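Local coordinates for formate dehydrogenase subunit beta (Desulfovibrio gigas, PDB 1H0H), which serves as the electron-transfer subunit of formate dehydrogenase, carrying three [4Fe-4S] clusters for the reversible two-electron oxidation of formate to carbon dioxide, at residues Asn40-Val52 against Asp123-Cys137. Numbering follows the deposited sequence. Where two conformers were deposited one is given.
Sequences NPPDFNFHTYKLV and DVPRKVAESNQMAKC. With SF4 (iron/sulfur cluster), chain M; SF4 (iron/sulfur cluster), chain N.
F46, R126 and Y49 lead the packing of residues 43-49, which contain the type I beta turn N45 to T48, on the two-stranded beta hairpin 126-135 of the ferredoxin-like dicluster region. The hairpin is flanked by P125 and K136, which touch one [4Fe-4S] cluster, and C137, which binds another. R126 can be followed outward from its strand. Its CB packs on the F46 backbone N at 3.4 Å and its CG on CA of N45, while CD runs past the carbonyl oxygen of F44. The bend at chi2 folds the chain back along this backbone, and NE donates to F44 O at 2.9 Å from above the carbonyl plane. At the tip NH2 forms a salt bridge with D43 OD2 (2.8 Å), the carboxylate and guanidinium planes lying 62° apart. NH1 turns to P125 O, and weak bonds run from both terminal nitrogens to the backbone O and the carboxylate of D123. Arginine suits this place because its several N-H groups serve two carboxylates and backbone carbonyls together; its charge probably eases the closeness of D43 and D123, and R53 gives D43 a second cationic partner.

F44 CE2 meets V124 CG2 at 3.7 Å. F46 swings CG anti to its backbone N (chi1 -175°), which lays its flat, apolar ring over branched V128: CB of V128 makes a CH-pi contact 3.5 Å from the ring centroid, 8° off the normal. A135, with its small methyl, lets F46 CE1 approach its CB. The tyrosine ring of Y49 can lie flat on backbone, K136 O being 3.4 Å above its plane. One water donates to both N45 O and A135 O; another joins Y49 O to the amide of C137. C137 SG binds FE3 of its cluster at 2.2 Å.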
ATOM      1  N   ASN B  40     -14.765 -17.995  -8.550  1.00 14.57           N
ATOM      2  CA  ASN B  40     -15.376 -17.680  -9.850  1.00 16.20           C
ATOM      3  C   ASN B  40     -14.320 -17.798 -10.944  1.00 14.89           C
ATOM      4  O   ASN B  40     -13.176 -17.380 -10.727  1.00 15.83           O
ATOM      5  CB  ASN B  40     -16.015 -16.272  -9.825  1.00 15.73           C
ATOM      6  CG  ASN B  40     -17.535 -16.323  -9.950  1.00 15.61           C
ATOM      7  OD1 ASN B  40     -18.080 -17.169 -10.673  1.00 18.64           O
ATOM      8  ND2 ASN B  40     -18.227 -15.418  -9.249  1.00 14.18           N
ATOM      9  N   PRO B  41     -14.623 -18.445 -12.069  1.00 16.52           N
ATOM     10  CA  PRO B  41     -15.918 -19.088 -12.355  1.00 16.70           C
ATOM     11  C   PRO B  41     -16.234 -20.279 -11.419  1.00 16.04           C
ATOM     12  O   PRO B  41     -15.387 -20.759 -10.673  1.00 18.47           O
ATOM     13  CB  PRO B  41     -15.766 -19.589 -13.793  1.00 17.38           C
ATOM     14  CG  PRO B  41     -14.497 -19.006 -14.334  1.00 17.98           C
ATOM     15  CD  PRO B  41     -13.657 -18.609 -13.171  1.00 17.67           C
ATOM     16  N   PRO B  42     -17.470 -20.723 -11.455  1.00 16.95           N
ATOM     17  CA  PRO B  42     -17.957 -21.795 -10.573  1.00 17.08           C
ATOM     18  C   PRO B  42     -17.317 -23.135 -10.864  1.00 16.83           C
ATOM     19  O   PRO B  42     -17.259 -24.002  -9.991  1.00 17.25           O
ATOM     20  CB  PRO B  42     -19.449 -21.912 -10.940  1.00 17.31           C
ATOM     21  CG  PRO B  42     -19.768 -20.726 -11.670  1.00 17.66           C
ATOM     22  CD  PRO B  42     -18.522 -20.185 -12.328  1.00 17.20           C
ATOM     23  N   ASP B  43     -16.863 -23.316 -12.096  1.00 16.18           N
ATOM     24  CA  ASP B  43     -16.382 -24.621 -12.511  1.00 16.51           C
ATOM     25  C   ASP B  43     -15.506 -24.462 -13.738  1.00 16.32           C
ATOM     26  O   ASP B  43     -15.449 -23.396 -14.350  1.00 16.75           O
ATOM     27  CB  ASP B  43     -17.608 -25.520 -12.806  1.00 16.82           C
ATOM     28  CG  ASP B  43     -17.252 -27.016 -12.977  1.00 18.10           C
ATOM     29  OD1 ASP B  43     -16.250 -27.505 -12.388  1.00 20.36           O
ATOM     30  OD2 ASP B  43     -17.971 -27.790 -13.656  1.00 19.10           O
ATOM     31  N   PHE B  44     -14.773 -25.511 -14.079  1.00 16.04           N
ATOM     32  CA  PHE B  44     -14.023 -25.513 -15.315  1.00 16.49           C
ATOM     33  C   PHE B  44     -14.934 -25.246 -16.497  1.00 15.56           C
ATOM     34  O   PHE B  44     -16.088 -25.656 -16.493  1.00 15.06           O
ATOM     35  CB  PHE B  44     -13.483 -26.920 -15.579  1.00 16.83           C
ATOM     36  CG  PHE B  44     -12.395 -27.353 -14.651  1.00 15.61           C
ATOM     37  CD1 PHE B  44     -11.192 -26.673 -14.603  1.00 16.32           C
ATOM     38  CD2 PHE B  44     -12.542 -28.491 -13.884  1.00 15.48           C
ATOM     39  CE1 PHE B  44     -10.156 -27.100 -13.761  1.00 15.25           C
ATOM     40  CE2 PHE B  44     -11.518 -28.930 -13.059  1.00 15.72           C
ATOM     41  CZ  PHE B  44     -10.299 -28.223 -13.016  1.00 14.95           C
ATOM     42  N   ASN B  45     -14.416 -24.550 -17.507  1.00 16.43           N
ATOM     43  CA  ASN B  45     -15.123 -24.418 -18.787  1.00 16.11           C
ATOM     44  C   ASN B  45     -14.085 -24.497 -19.910  1.00 16.71           C
ATOM     45  O   ASN B  45     -12.871 -24.603 -19.628  1.00 16.50           O
ATOM     46  CB  ASN B  45     -16.023 -23.165 -18.868  1.00 16.64           C
ATOM     47  CG  ASN B  45     -15.263 -21.877 -18.623  1.00 16.60           C
ATOM     48  OD1 ASN B  45     -14.280 -21.602 -19.297  1.00 15.33           O
ATOM     49  ND2 ASN B  45     -15.746 -21.061 -17.678  1.00 15.09           N
ATOM     50  N   PHE B  46     -14.538 -24.483 -21.165  1.00 15.59           N
ATOM     51  CA  PHE B  46     -13.627 -24.563 -22.323  1.00 16.44           C
ATOM     52  C   PHE B  46     -12.484 -23.546 -22.259  1.00 16.58           C
ATOM     53  O   PHE B  46     -11.406 -23.777 -22.819  1.00 16.41           O
ATOM     54  CB  PHE B  46     -14.419 -24.394 -23.648  1.00 14.87           C
ATOM     55  CG  PHE B  46     -13.594 -24.570 -24.898  1.00 15.12           C
ATOM     56  CD1 PHE B  46     -13.269 -25.843 -25.375  1.00 15.03           C
ATOM     57  CD2 PHE B  46     -13.149 -23.461 -25.603  1.00 16.42           C
ATOM     58  CE1 PHE B  46     -12.522 -25.992 -26.530  1.00 15.25           C
ATOM     59  CE2 PHE B  46     -12.383 -23.593 -26.745  1.00 15.63           C
ATOM     60  CZ  PHE B  46     -12.060 -24.873 -27.207  1.00 15.67           C
ATOM     61  N   HIS B  47     -12.706 -22.416 -21.591  1.00 16.80           N
ATOM     62  CA  HIS B  47     -11.696 -21.356 -21.588  1.00 15.80           C
ATOM     63  C   HIS B  47     -10.959 -21.206 -20.273  1.00 16.57           C
ATOM     64  O   HIS B  47     -10.169 -20.264 -20.111  1.00 17.45           O
ATOM     65  CB  HIS B  47     -12.334 -20.013 -21.886  1.00 17.08           C
ATOM     66  CG  HIS B  47     -13.015 -19.949 -23.208  1.00 16.44           C
ATOM     67  ND1 HIS B  47     -12.342 -20.094 -24.401  1.00 17.38           N
ATOM     68  CD2 HIS B  47     -14.313 -19.740 -23.527  1.00 16.48           C
ATOM     69  CE1 HIS B  47     -13.201 -19.986 -25.402  1.00 17.32           C
ATOM     70  NE2 HIS B  47     -14.399 -19.755 -24.898  1.00 18.29           N
ATOM     71  N   THR B  48     -11.189 -22.122 -19.346  1.00 15.78           N
ATOM     72  CA  THR B  48     -10.666 -21.990 -17.997  1.00 16.58           C
ATOM     73  C   THR B  48     -10.107 -23.319 -17.535  1.00 15.84           C
ATOM     74  O   THR B  48     -10.856 -24.203 -17.131  1.00 16.50           O
ATOM     75  CB  THR B  48     -11.821 -21.560 -17.084  1.00 15.91           C
ATOM     76  OG1 THR B  48     -12.472 -20.397 -17.621  1.00 15.18           O
ATOM     77  CG2 THR B  48     -11.301 -21.154 -15.716  1.00 16.54           C
ATOM     78  N   TYR B  49      -8.787 -23.455 -17.572  1.00 17.57           N
ATOM     79  CA  TYR B  49      -8.131 -24.706 -17.291  1.00 15.35           C
ATOM     80  C   TYR B  49      -7.653 -24.795 -15.853  1.00 16.88           C
ATOM     81  O   TYR B  49      -7.348 -25.869 -15.369  1.00 15.88           O
ATOM     82  CB  TYR B  49      -6.888 -24.843 -18.139  1.00 14.80           C
ATOM     83  CG  TYR B  49      -6.993 -24.615 -19.624  1.00 15.57           C
ATOM     84  CD1 TYR B  49      -8.212 -24.714 -20.316  1.00 13.63           C
ATOM     85  CD2 TYR B  49      -5.845 -24.323 -20.351  1.00 15.68           C
ATOM     86  CE1 TYR B  49      -8.268 -24.537 -21.681  1.00 14.51           C
ATOM     87  CE2 TYR B  49      -5.901 -24.143 -21.704  1.00 15.04           C
ATOM     88  CZ  TYR B  49      -7.112 -24.244 -22.366  1.00 15.35           C
ATOM     89  OH  TYR B  49      -7.109 -24.053 -23.730  1.00 16.68           O
ATOM     90  N   LYS B  50      -7.525 -23.641 -15.198  1.00 17.28           N
ATOM     91  CA  LYS B  50      -6.980 -23.587 -13.846  1.00 16.94           C
ATOM     92  C   LYS B  50      -8.022 -22.817 -13.079  1.00 18.31           C
ATOM     93  O   LYS B  50      -8.405 -21.709 -13.473  1.00 17.87           O
ATOM     94  CB  LYS B  50      -5.612 -22.882 -13.864  1.00 18.34           C
ATOM     95  CG  LYS B  50      -4.876 -22.829 -12.515  1.00 19.02           C
ATOM     96  CD  LYS B  50      -4.524 -24.250 -11.995  1.00 19.29           C
ATOM     97  CE  LYS B  50      -3.437 -24.195 -10.946  1.00 19.45           C
ATOM     98  NZ  LYS B  50      -3.210 -25.499 -10.196  1.00 18.96           N
ATOM     99  N   LEU B  51      -8.544 -23.447 -12.036  1.00 16.81           N
ATOM    100  CA  LEU B  51      -9.608 -22.845 -11.275  1.00 17.30           C
ATOM    101  C   LEU B  51      -9.372 -22.953  -9.777  1.00 17.59           C
ATOM    102  O   LEU B  51      -9.309 -24.051  -9.222  1.00 17.66           O
ATOM    103  CB  LEU B  51     -10.928 -23.529 -11.644  1.00 16.44           C
ATOM    104  CG  LEU B  51     -12.121 -22.864 -10.984  1.00 17.11           C
ATOM    105  CD1 LEU B  51     -12.360 -21.489 -11.562  1.00 17.48           C
ATOM    106  CD2 LEU B  51     -13.356 -23.754 -11.133  1.00 16.70           C
ATOM    107  N   VAL B  52      -9.234 -21.810  -9.112  1.00 16.44           N
ATOM    108  CA  VAL B  52      -9.034 -21.851  -7.671  1.00 16.57           C
ATOM    109  C   VAL B  52     -10.369 -22.026  -6.957  1.00 16.71           C
ATOM    110  O   VAL B  52     -11.212 -21.121  -6.905  1.00 17.90           O
ATOM    111  CB  VAL B  52      -8.244 -20.622  -7.134  1.00 15.62           C
ATOM    112  CG1 VAL B  52      -8.121 -20.707  -5.629  1.00 17.25           C
ATOM    113  CG2 VAL B  52      -6.846 -20.561  -7.794  1.00 15.44           C
ATOM    114  N   ASP B 123     -13.725 -34.958 -13.527  1.00 17.68           N
ATOM    115  CA  ASP B 123     -14.661 -34.073 -14.201  1.00 17.69           C
ATOM    116  C   ASP B 123     -13.986 -32.814 -14.725  1.00 17.64           C
ATOM    117  O   ASP B 123     -14.464 -31.713 -14.507  1.00 19.91           O
ATOM    118  CB  ASP B 123     -15.826 -33.714 -13.272  1.00 17.61           C
ATOM    119  CG  ASP B 123     -16.913 -32.984 -13.999  1.00 18.44           C
ATOM    120  OD1 ASP B 123     -17.110 -33.279 -15.197  1.00 17.24           O
ATOM    121  OD2 ASP B 123     -17.592 -32.086 -13.462  1.00 18.71           O
ATOM    122  N   VAL B 124     -12.857 -32.995 -15.401  1.00 16.32           N
ATOM    123  CA  VAL B 124     -12.052 -31.890 -15.893  1.00 16.30           C
ATOM    124  C   VAL B 124     -12.321 -31.327 -17.312  1.00 17.03           C
ATOM    125  O   VAL B 124     -12.455 -30.108 -17.439  1.00 19.01           O
ATOM    126  CB  VAL B 124     -10.538 -32.180 -15.686  1.00 16.67           C
ATOM    127  CG1 VAL B 124      -9.657 -31.145 -16.395  1.00 16.48           C
ATOM    128  CG2 VAL B 124     -10.211 -32.233 -14.192  1.00 15.39           C
ATOM    129  N   PRO B 125     -12.414 -32.160 -18.352  1.00 17.40           N
ATOM    130  CA  PRO B 125     -12.521 -31.662 -19.744  1.00 16.86           C
ATOM    131  C   PRO B 125     -13.792 -30.883 -20.042  1.00 16.42           C
ATOM    132  O   PRO B 125     -14.852 -31.226 -19.529  1.00 15.35           O
ATOM    133  CB  PRO B 125     -12.562 -32.937 -20.597  1.00 17.20           C
ATOM    134  CG  PRO B 125     -12.405 -34.087 -19.696  1.00 16.35           C
ATOM    135  CD  PRO B 125     -12.424 -33.634 -18.285  1.00 15.26           C
ATOM    136  N   ARG B 126     -13.699 -29.889 -20.912  1.00 16.62           N
ATOM    137  CA  ARG B 126     -14.882 -29.066 -21.218  1.00 16.09           C
ATOM    138  C   ARG B 126     -15.027 -28.775 -22.709  1.00 15.83           C
ATOM    139  O   ARG B 126     -14.049 -28.602 -23.410  1.00 16.37           O
ATOM    140  CB  ARG B 126     -14.839 -27.759 -20.413  1.00 15.71           C
ATOM    141  CG  ARG B 126     -14.975 -27.963 -18.926  1.00 16.23           C
ATOM    142  CD  ARG B 126     -16.364 -28.353 -18.500  1.00 17.59           C
ATOM    143  NE  ARG B 126     -16.510 -28.508 -17.058  1.00 18.82           N
ATOM    144  CZ  ARG B 126     -16.337 -29.655 -16.413  1.00 18.32           C
ATOM    145  NH1 ARG B 126     -15.970 -30.758 -17.062  1.00 16.91           N
ATOM    146  NH2 ARG B 126     -16.504 -29.683 -15.111  1.00 19.14           N
ATOM    147  N   LYS B 127     -16.269 -28.741 -23.174  1.00 16.11           N
ATOM    148  CA  LYS B 127     -16.581 -28.527 -24.570  1.00 15.94           C
ATOM    149  C   LYS B 127     -16.960 -27.074 -24.842  1.00 17.28           C
ATOM    150  O   LYS B 127     -17.696 -26.470 -24.074  1.00 14.67           O
ATOM    151  CB  LYS B 127     -17.794 -29.387 -24.939  1.00 15.47           C
ATOM    152  CG  LYS B 127     -18.070 -29.484 -26.431  1.00 13.47           C
ATOM    153  CD  LYS B 127     -19.434 -30.195 -26.707  1.00 14.13           C
ATOM    154  CE  LYS B 127     -20.638 -29.276 -26.424  1.00 14.23           C
ATOM    155  NZ  LYS B 127     -20.939 -28.285 -27.508  1.00 14.11           N
ATOM    156  N   VAL B 128     -16.494 -26.537 -25.968  1.00 17.69           N
ATOM    157  CA  VAL B 128     -16.892 -25.194 -26.382  1.00 17.02           C
ATOM    158  C   VAL B 128     -18.361 -25.283 -26.848  1.00 17.26           C
ATOM    159  O   VAL B 128     -18.811 -26.330 -27.326  1.00 16.96           O
ATOM    160  CB  VAL B 128     -16.019 -24.705 -27.547  1.00 17.33           C
ATOM    161  CG1 VAL B 128     -16.388 -25.459 -28.823  1.00 16.79           C
ATOM    162  CG2 VAL B 128     -16.141 -23.189 -27.733  1.00 17.16           C
ATOM    163  N   ALA B 129     -19.110 -24.200 -26.729  1.00 17.10           N
ATOM    164  CA  ALA B 129     -20.528 -24.256 -27.076  1.00 18.75           C
ATOM    165  C   ALA B 129     -20.834 -24.682 -28.504  1.00 19.71           C
ATOM    166  O   ALA B 129     -21.703 -25.528 -28.749  1.00 20.45           O
ATOM    167  CB  ALA B 129     -21.194 -22.896 -26.800  1.00 20.46           C
ATOM    168  N   GLU B 130     -20.126 -24.097 -29.456  1.00 20.12           N
ATOM    169  CA  GLU B 130     -20.536 -24.235 -30.844  1.00 20.45           C
ATOM    170  C   GLU B 130     -20.163 -25.545 -31.579  1.00 20.13           C
ATOM    171  O   GLU B 130     -20.572 -25.741 -32.722  1.00 19.32           O
ATOM    172  CB  GLU B 130     -20.049 -23.002 -31.617  0.50 21.04           C
ATOM    173  CG  GLU B 130     -20.581 -21.674 -31.068  0.50 21.70           C
ATOM    174  CD  GLU B 130     -19.846 -21.153 -29.828  0.50 21.54           C
ATOM    175  OE1 GLU B 130     -18.996 -21.875 -29.262  0.50 21.38           O
ATOM    176  OE2 GLU B 130     -20.126 -20.006 -29.414  0.50 21.43           O
ATOM    177  N   SER B 131     -19.431 -26.445 -30.926  1.00 17.89           N
ATOM    178  CA  SER B 131     -19.002 -27.680 -31.570  1.00 16.82           C
ATOM    179  C   SER B 131     -18.599 -28.685 -30.510  1.00 16.57           C
ATOM    180  O   SER B 131     -18.811 -28.447 -29.313  1.00 15.80           O
ATOM    181  CB  SER B 131     -17.807 -27.422 -32.491  1.00 16.93           C
ATOM    182  OG  SER B 131     -16.604 -27.317 -31.757  1.00 16.34           O
ATOM    183  N   ASN B 132     -18.042 -29.811 -30.949  1.00 14.78           N
ATOM    184  CA  ASN B 132     -17.597 -30.844 -30.024  1.00 16.76           C
ATOM    185  C   ASN B 132     -16.171 -30.645 -29.549  1.00 16.28           C
ATOM    186  O   ASN B 132     -15.643 -31.486 -28.829  1.00 16.87           O
ATOM    187  CB  ASN B 132     -17.712 -32.229 -30.643  1.00 17.64           C
ATOM    188  CG  ASN B 132     -19.123 -32.717 -30.700  1.00 18.57           C
ATOM    189  OD1 ASN B 132     -20.041 -32.016 -30.296  1.00 17.99           O
ATOM    190  ND2 ASN B 132     -19.318 -33.933 -31.231  1.00 19.61           N
ATOM    191  N   GLN B 133     -15.542 -29.551 -29.961  1.00 14.12           N
ATOM    192  CA  GLN B 133     -14.176 -29.314 -29.535  1.00 15.45           C
ATOM    193  C   GLN B 133     -14.079 -29.184 -28.035  1.00 14.74           C
ATOM    194  O   GLN B 133     -14.882 -28.477 -27.422  1.00 15.31           O
ATOM    195  CB  GLN B 133     -13.601 -28.052 -30.167  1.00 16.69           C
ATOM    196  CG  GLN B 133     -12.098 -28.006 -30.075  1.00 17.06           C
ATOM    197  CD  GLN B 133     -11.502 -26.900 -30.927  1.00 18.69           C
ATOM    198  OE1 GLN B 133     -12.056 -26.557 -31.983  1.00 19.43           O
ATOM    199  NE2 GLN B 133     -10.372 -26.361 -30.497  1.00 16.88           N
ATOM    200  N   MET B 134     -13.063 -29.815 -27.465  1.00 14.34           N
ATOM    201  CA  MET B 134     -12.827 -29.784 -26.026  1.00 14.88           C
ATOM    202  C   MET B 134     -11.420 -29.299 -25.673  1.00 15.11           C
ATOM    203  O   MET B 134     -10.479 -29.481 -26.435  1.00 15.14           O
ATOM    204  CB  MET B 134     -13.069 -31.165 -25.433  1.00 16.62           C
ATOM    205  CG  MET B 134     -14.548 -31.611 -25.453  1.00 17.60           C
ATOM    206  SD  MET B 134     -14.762 -33.311 -24.854  1.00 18.07           S
ATOM    207  CE  MET B 134     -13.865 -34.196 -26.129  1.00 18.10           C
ATOM    208  N   ALA B 135     -11.265 -28.677 -24.508  1.00 15.45           N
ATOM    209  CA  ALA B 135      -9.949 -28.215 -24.079  1.00 16.56           C
ATOM    210  C   ALA B 135      -9.839 -28.309 -22.567  1.00 17.33           C
ATOM    211  O   ALA B 135     -10.843 -28.494 -21.886  1.00 17.46           O
ATOM    212  CB  ALA B 135      -9.667 -26.780 -24.579  1.00 17.59           C
ATOM    213  N   LYS B 136      -8.612 -28.203 -22.069  1.00 15.96           N
ATOM    214  CA  LYS B 136      -8.278 -28.316 -20.656  1.00 15.14           C
ATOM    215  C   LYS B 136      -6.792 -27.970 -20.561  1.00 15.77           C
ATOM    216  O   LYS B 136      -6.167 -27.639 -21.573  1.00 16.18           O
ATOM    217  CB  LYS B 136      -8.510 -29.756 -20.163  1.00 15.05           C
ATOM    218  CG  LYS B 136      -7.586 -30.759 -20.839  1.00 14.19           C
ATOM    219  CD  LYS B 136      -7.627 -32.165 -20.176  1.00 13.95           C
ATOM    220  CE  LYS B 136      -6.437 -33.053 -20.644  1.00 13.83           C
ATOM    221  NZ  LYS B 136      -5.096 -32.441 -20.215  1.00 16.31           N
ATOM    222  N   CYS B 137      -6.241 -28.013 -19.347  1.00 15.54           N
ATOM    223  CA  CYS B 137      -4.828 -27.790 -19.092  1.00 16.23           C
ATOM    224  C   CYS B 137      -3.947 -28.566 -20.068  1.00 16.86           C
ATOM    225  O   CYS B 137      -4.144 -29.778 -20.268  1.00 15.91           O
ATOM    226  CB  CYS B 137      -4.534 -28.264 -17.665  1.00 15.34           C
ATOM    227  SG  CYS B 137      -2.812 -28.425 -17.220  1.00 16.72           S
TER
HETATM  228 FE1  SF4 M1012      -0.160 -24.576 -17.751  1.00 19.53          FE
HETATM  229 FE2  SF4 M1012      -0.941 -24.560 -15.116  1.00 18.29          FE
HETATM  230 FE3  SF4 M1012      -2.033 -26.383 -16.893  1.00 18.26          FE
HETATM  231 FE4  SF4 M1012      -2.678 -23.710 -17.045  1.00 17.37          FE
HETATM  232  S1  SF4 M1012      -3.066 -25.171 -15.284  1.00 19.88           S
HETATM  233  S2  SF4 M1012      -2.117 -25.145 -18.746  1.00 18.20           S
HETATM  234  S3  SF4 M1012      -0.815 -22.682 -16.446  1.00 17.26           S
HETATM  235  S4  SF4 M1012       0.170 -26.334 -16.368  1.00 19.87           S
HETATM  236 FE1  SF4 N1013      -9.468 -36.209 -16.647  1.00 17.36          FE
HETATM  237 FE2  SF4 N1013      -7.120 -34.859 -17.174  1.00 17.49          FE
HETATM  238 FE3  SF4 N1013      -7.098 -37.556 -16.207  1.00 17.77          FE
HETATM  239 FE4  SF4 N1013      -7.989 -37.015 -18.766  1.00 17.28          FE
HETATM  240  S1  SF4 N1013      -5.780 -36.755 -17.952  1.00 17.91           S
HETATM  241  S2  SF4 N1013      -9.001 -38.338 -17.345  1.00 18.19           S
HETATM  242  S3  SF4 N1013      -9.011 -34.906 -18.452  1.00 19.34           S
HETATM  243  S4  SF4 N1013      -7.838 -35.598 -15.077  1.00 17.78           S
HETATM  244  O   HOH W   1     -16.587 -30.140 -11.633  1.00 25.98           O
HETATM  245  O   HOH W   2     -10.962 -26.578 -19.729  1.00 18.23           O
HETATM  246  O   HOH W   3     -17.310 -24.808 -21.616  1.00 24.01           O
HETATM  247  O   HOH W   4      -7.696 -28.374 -16.876  1.00 18.48           O